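Local coordinates for protein triosephosphate isomerase (Toxoplasma gondii, PDB 5UPR) that probably interconverts D-glyceraldehyde 3-phosphate and dihydroxyacetone phosphate, a step of glycolysis and gluconeogenesis, as a homodimeric triosephosphate isomerase, at residues Ser116-Leu128 / Ala160-Ile174. Residues are numbered along the deposited sequence; the frame is centred on the assembly and turned at random.
Sequences SNQVVAKKVRAAL and AVRQAVPEADAWKSI. With SO4 (sulfate ion), chain F.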
# COMPACT_ATOMS: atom_id res chain seq x y z
N SER A 116 14.38 -4.56 -3.75
CA SER A 116 15.57 -5.41 -3.74
C SER A 116 15.57 -6.38 -2.57
O SER A 116 14.73 -6.27 -1.62
CB SER A 116 16.80 -4.52 -3.60
OG SER A 116 16.85 -3.92 -2.30
N ASN A 117 16.52 -7.34 -2.60
CA ASN A 117 16.71 -8.24 -1.47
C ASN A 117 16.86 -7.44 -0.20
O ASN A 117 16.31 -7.83 0.81
CB ASN A 117 17.98 -9.08 -1.66
CG ASN A 117 17.81 -10.15 -2.74
OD1 ASN A 117 16.70 -10.40 -3.22
ND2 ASN A 117 18.95 -10.76 -3.13
N GLN A 118 17.63 -6.35 -0.27
CA GLN A 118 17.91 -5.51 0.90
C GLN A 118 16.66 -4.77 1.45
O GLN A 118 16.44 -4.69 2.64
CB GLN A 118 19.04 -4.48 0.58
CG GLN A 118 20.42 -5.20 0.39
CD GLN A 118 20.55 -6.13 -0.86
OE1 GLN A 118 19.97 -5.87 -1.98
NE2 GLN A 118 21.33 -7.26 -0.69
N VAL A 119 15.83 -4.26 0.53
CA VAL A 119 14.57 -3.59 0.91
C VAL A 119 13.59 -4.56 1.55
O VAL A 119 12.97 -4.25 2.62
CB VAL A 119 13.97 -2.83 -0.28
CG1 VAL A 119 12.52 -2.43 -0.02
CG2 VAL A 119 14.84 -1.63 -0.63
N VAL A 120 13.48 -5.76 0.96
CA VAL A 120 12.62 -6.79 1.57
C VAL A 120 13.10 -7.09 2.99
O VAL A 120 12.29 -7.20 3.94
CB VAL A 120 12.55 -8.08 0.70
CG1 VAL A 120 11.84 -9.20 1.46
CG2 VAL A 120 11.92 -7.81 -0.67
N ALA A 121 14.42 -7.25 3.13
CA ALA A 121 14.98 -7.57 4.44
C ALA A 121 14.67 -6.47 5.47
O ALA A 121 14.34 -6.77 6.65
CB ALA A 121 16.47 -7.75 4.30
N LYS A 122 14.81 -5.20 5.05
CA LYS A 122 14.47 -4.09 5.94
C LYS A 122 13.00 -4.13 6.35
O LYS A 122 12.67 -3.89 7.53
CB LYS A 122 14.78 -2.77 5.27
CG LYS A 122 14.54 -1.53 6.09
CD LYS A 122 15.10 -0.29 5.39
CE LYS A 122 14.87 0.93 6.28
NZ LYS A 122 15.90 1.15 7.31
N LYS A 123 12.10 -4.45 5.40
CA LYS A 123 10.68 -4.59 5.76
C LYS A 123 10.49 -5.72 6.79
O LYS A 123 9.70 -5.56 7.73
CB LYS A 123 9.82 -4.84 4.55
CG LYS A 123 9.71 -3.71 3.57
CD LYS A 123 8.85 -3.98 2.33
CE LYS A 123 8.63 -2.71 1.61
NZ LYS A 123 7.41 -2.67 0.81
N VAL A 124 11.18 -6.84 6.59
CA VAL A 124 11.03 -8.01 7.48
C VAL A 124 11.45 -7.63 8.92
O VAL A 124 10.70 -7.88 9.89
CB VAL A 124 11.79 -9.26 7.01
CG1 VAL A 124 11.67 -10.39 8.04
CG2 VAL A 124 11.26 -9.77 5.66
N ARG A 125 12.62 -7.03 9.04
CA ARG A 125 13.13 -6.62 10.34
C ARG A 125 12.16 -5.66 11.06
O ARG A 125 11.93 -5.80 12.27
CB ARG A 125 14.48 -5.90 10.19
CG ARG A 125 15.08 -5.31 11.45
CD ARG A 125 15.23 -6.44 12.49
NE ARG A 125 15.71 -6.01 13.82
CZ ARG A 125 16.96 -6.00 14.27
NH1 ARG A 125 17.98 -6.47 13.56
NH2 ARG A 125 17.19 -5.45 15.44
N ALA A 126 11.65 -4.68 10.33
CA ALA A 126 10.73 -3.70 10.89
C ALA A 126 9.44 -4.37 11.39
O ALA A 126 8.93 -4.06 12.49
CB ALA A 126 10.41 -2.65 9.87
N ALA A 127 8.94 -5.32 10.58
CA ALA A 127 7.72 -6.06 10.92
C ALA A 127 7.90 -6.89 12.19
O ALA A 127 7.07 -6.86 13.13
CB ALA A 127 7.32 -6.92 9.75
N LEU A 128 9.00 -7.65 12.22
CA LEU A 128 9.29 -8.48 13.40
C LEU A 128 9.54 -7.65 14.64
O LEU A 128 9.06 -8.01 15.73
CB LEU A 128 10.49 -9.38 13.11
CG LEU A 128 10.41 -10.42 12.02
CD1 LEU A 128 11.79 -11.07 11.82
CD2 LEU A 128 9.28 -11.41 12.34
N ALA A 160 20.22 -11.97 2.67
CA ALA A 160 19.92 -10.60 2.88
C ALA A 160 19.00 -10.41 4.10
O ALA A 160 19.18 -9.51 4.90
CB ALA A 160 19.23 -9.99 1.63
N VAL A 161 18.02 -11.30 4.26
CA VAL A 161 17.14 -11.26 5.41
C VAL A 161 17.87 -11.55 6.70
O VAL A 161 17.69 -10.86 7.70
CB VAL A 161 15.89 -12.13 5.25
CG1 VAL A 161 14.99 -12.03 6.50
CG2 VAL A 161 15.09 -11.67 4.02
N ARG A 162 18.74 -12.54 6.69
CA ARG A 162 19.58 -12.86 7.87
C ARG A 162 20.47 -11.68 8.28
O ARG A 162 20.66 -11.45 9.49
CB ARG A 162 20.44 -14.10 7.64
CG ARG A 162 21.12 -14.65 8.91
CD ARG A 162 22.37 -15.41 8.69
NE ARG A 162 23.32 -14.59 7.97
CZ ARG A 162 24.05 -13.62 8.53
NH1 ARG A 162 23.93 -13.28 9.82
NH2 ARG A 162 24.87 -12.91 7.76
N GLN A 163 21.03 -10.93 7.32
CA GLN A 163 21.89 -9.76 7.66
C GLN A 163 21.11 -8.72 8.41
O GLN A 163 21.61 -8.13 9.32
CB GLN A 163 22.53 -9.17 6.41
CG GLN A 163 23.60 -10.07 5.87
CD GLN A 163 24.11 -9.71 4.50
OE1 GLN A 163 23.44 -9.01 3.69
NE2 GLN A 163 25.23 -10.32 4.15
N ALA A 164 19.85 -8.51 8.03
CA ALA A 164 18.95 -7.59 8.71
C ALA A 164 18.32 -8.17 9.99
O ALA A 164 17.93 -7.40 10.86
CB ALA A 164 17.86 -7.17 7.77
N VAL A 165 18.16 -9.48 10.06
CA VAL A 165 17.63 -10.16 11.22
C VAL A 165 18.66 -11.25 11.66
O VAL A 165 18.43 -12.46 11.44
CB VAL A 165 16.29 -10.81 10.90
CG1 VAL A 165 15.59 -11.17 12.20
CG2 VAL A 165 15.41 -9.89 10.09
N PRO A 166 19.79 -10.83 12.24
CA PRO A 166 20.78 -11.82 12.64
C PRO A 166 20.40 -12.61 13.93
O PRO A 166 21.04 -13.60 14.21
CB PRO A 166 22.04 -10.98 12.88
CG PRO A 166 21.52 -9.59 13.26
CD PRO A 166 20.28 -9.46 12.41
N GLU A 167 19.44 -12.17 14.70
CA GLU A 167 19.05 -12.90 15.91
C GLU A 167 18.13 -14.05 15.57
O GLU A 167 17.05 -13.83 15.01
CB GLU A 167 18.32 -12.00 16.91
CG GLU A 167 18.78 -12.20 18.34
CD GLU A 167 17.67 -12.01 19.36
OE1 GLU A 167 16.52 -11.62 19.01
OE2 GLU A 167 18.02 -12.30 20.53
N ALA A 168 18.53 -15.23 16.01
CA ALA A 168 17.77 -16.46 15.68
C ALA A 168 16.36 -16.45 16.29
O ALA A 168 15.43 -16.96 15.68
CB ALA A 168 18.55 -17.72 16.12
N ASP A 169 16.21 -15.88 17.49
CA ASP A 169 14.90 -15.90 18.15
C ASP A 169 13.81 -15.20 17.31
O ASP A 169 12.64 -15.60 17.38
CB ASP A 169 14.95 -15.19 19.53
CG ASP A 169 13.60 -15.30 20.30
OD1 ASP A 169 13.18 -16.48 20.53
OD2 ASP A 169 12.93 -14.26 20.61
N ALA A 170 14.18 -14.16 16.55
CA ALA A 170 13.21 -13.40 15.78
C ALA A 170 12.52 -14.26 14.69
O ALA A 170 11.35 -14.02 14.32
CB ALA A 170 13.86 -12.14 15.20
N TRP A 171 13.28 -15.25 14.20
CA TRP A 171 12.83 -16.12 13.15
C TRP A 171 11.67 -17.04 13.55
O TRP A 171 11.05 -17.67 12.66
CB TRP A 171 14.00 -16.98 12.60
CG TRP A 171 14.92 -16.17 11.74
CD1 TRP A 171 15.76 -15.22 12.17
CD2 TRP A 171 15.07 -16.24 10.33
NE1 TRP A 171 16.43 -14.69 11.10
CE2 TRP A 171 16.02 -15.30 9.96
CE3 TRP A 171 14.46 -17.01 9.35
CZ2 TRP A 171 16.42 -15.09 8.65
CZ3 TRP A 171 14.87 -16.85 8.03
CH2 TRP A 171 15.80 -15.86 7.68
N LYS A 172 11.34 -17.11 14.87
CA LYS A 172 10.13 -17.81 15.31
C LYS A 172 8.85 -17.42 14.61
O LYS A 172 7.95 -18.26 14.41
CB LYS A 172 9.94 -17.72 16.81
CG LYS A 172 9.54 -16.35 17.36
CD LYS A 172 9.89 -16.32 18.88
CE LYS A 172 9.12 -15.40 19.80
NZ LYS A 172 9.13 -14.09 19.17
N SER A 173 8.74 -16.16 14.21
CA SER A 173 7.50 -15.64 13.62
C SER A 173 7.61 -15.47 12.11
O SER A 173 6.85 -14.66 11.53
CB SER A 173 7.24 -14.29 14.28
OG SER A 173 7.06 -14.43 15.66
N ILE A 174 8.53 -16.19 11.46
CA ILE A 174 8.64 -16.28 10.00
C ILE A 174 8.13 -17.63 9.47
O ILE A 174 8.38 -18.65 10.06
CB ILE A 174 10.09 -16.08 9.55
CG1 ILE A 174 10.48 -14.59 9.74
CG2 ILE A 174 10.35 -16.49 8.13
CD1 ILE A 174 11.91 -14.31 9.48
S SO4 F . 20.94 -5.90 15.17
O1 SO4 F . 20.07 -7.10 15.21
O2 SO4 F . 20.23 -4.80 15.86
O3 SO4 F . 22.16 -6.25 15.93
O4 SO4 F . 21.30 -5.53 13.78
O HOH W 1 21.92 -7.33 2.34
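A121 and A164 meet where the two helices pack closely: their CB atoms lie 3.8 Å apart, while the CB of A121 also sits 3.3 Å from the carbonyl O of A160. Such small residues are consistent with the axes of 117-128 and 160-164 approaching to 8.2 Å, at a crossing angle of -43°. Further along, branched side chains take over. CG1 of V124, anti to its backbone nitrogen, meets CG1 of V161 at 4.0 Å. L128 then forks: CD1 reaches CG1 of V165 at 3.8 Å and also touches A170 and I174, whereas CD2 rests on CB of S173.

The direct hydrogen bond comes from R125. Its chain, bent at chi2 (57°), runs alongside the A164 carbonyl at the end of helix 150-164, and NH1 donates to O of A164 (2.9 Å, 167°), which lies at the guanidinium edge, nearly in its plane. NH1 and NH2 also bind a sulfate, probably from crystallisation, and N129 accepts from NE. Near the N-terminal end of helix 117-129, one water accepts from NE2 of Q118 and donates to OE1 of Q163.

The contact joins neighbouring outer helices of the TIM-barrel domain of a longer protein; beneath helix 117-129, V124 touches strand 97-100 and L128 strand 133-138, and I174 opens strand 174-178.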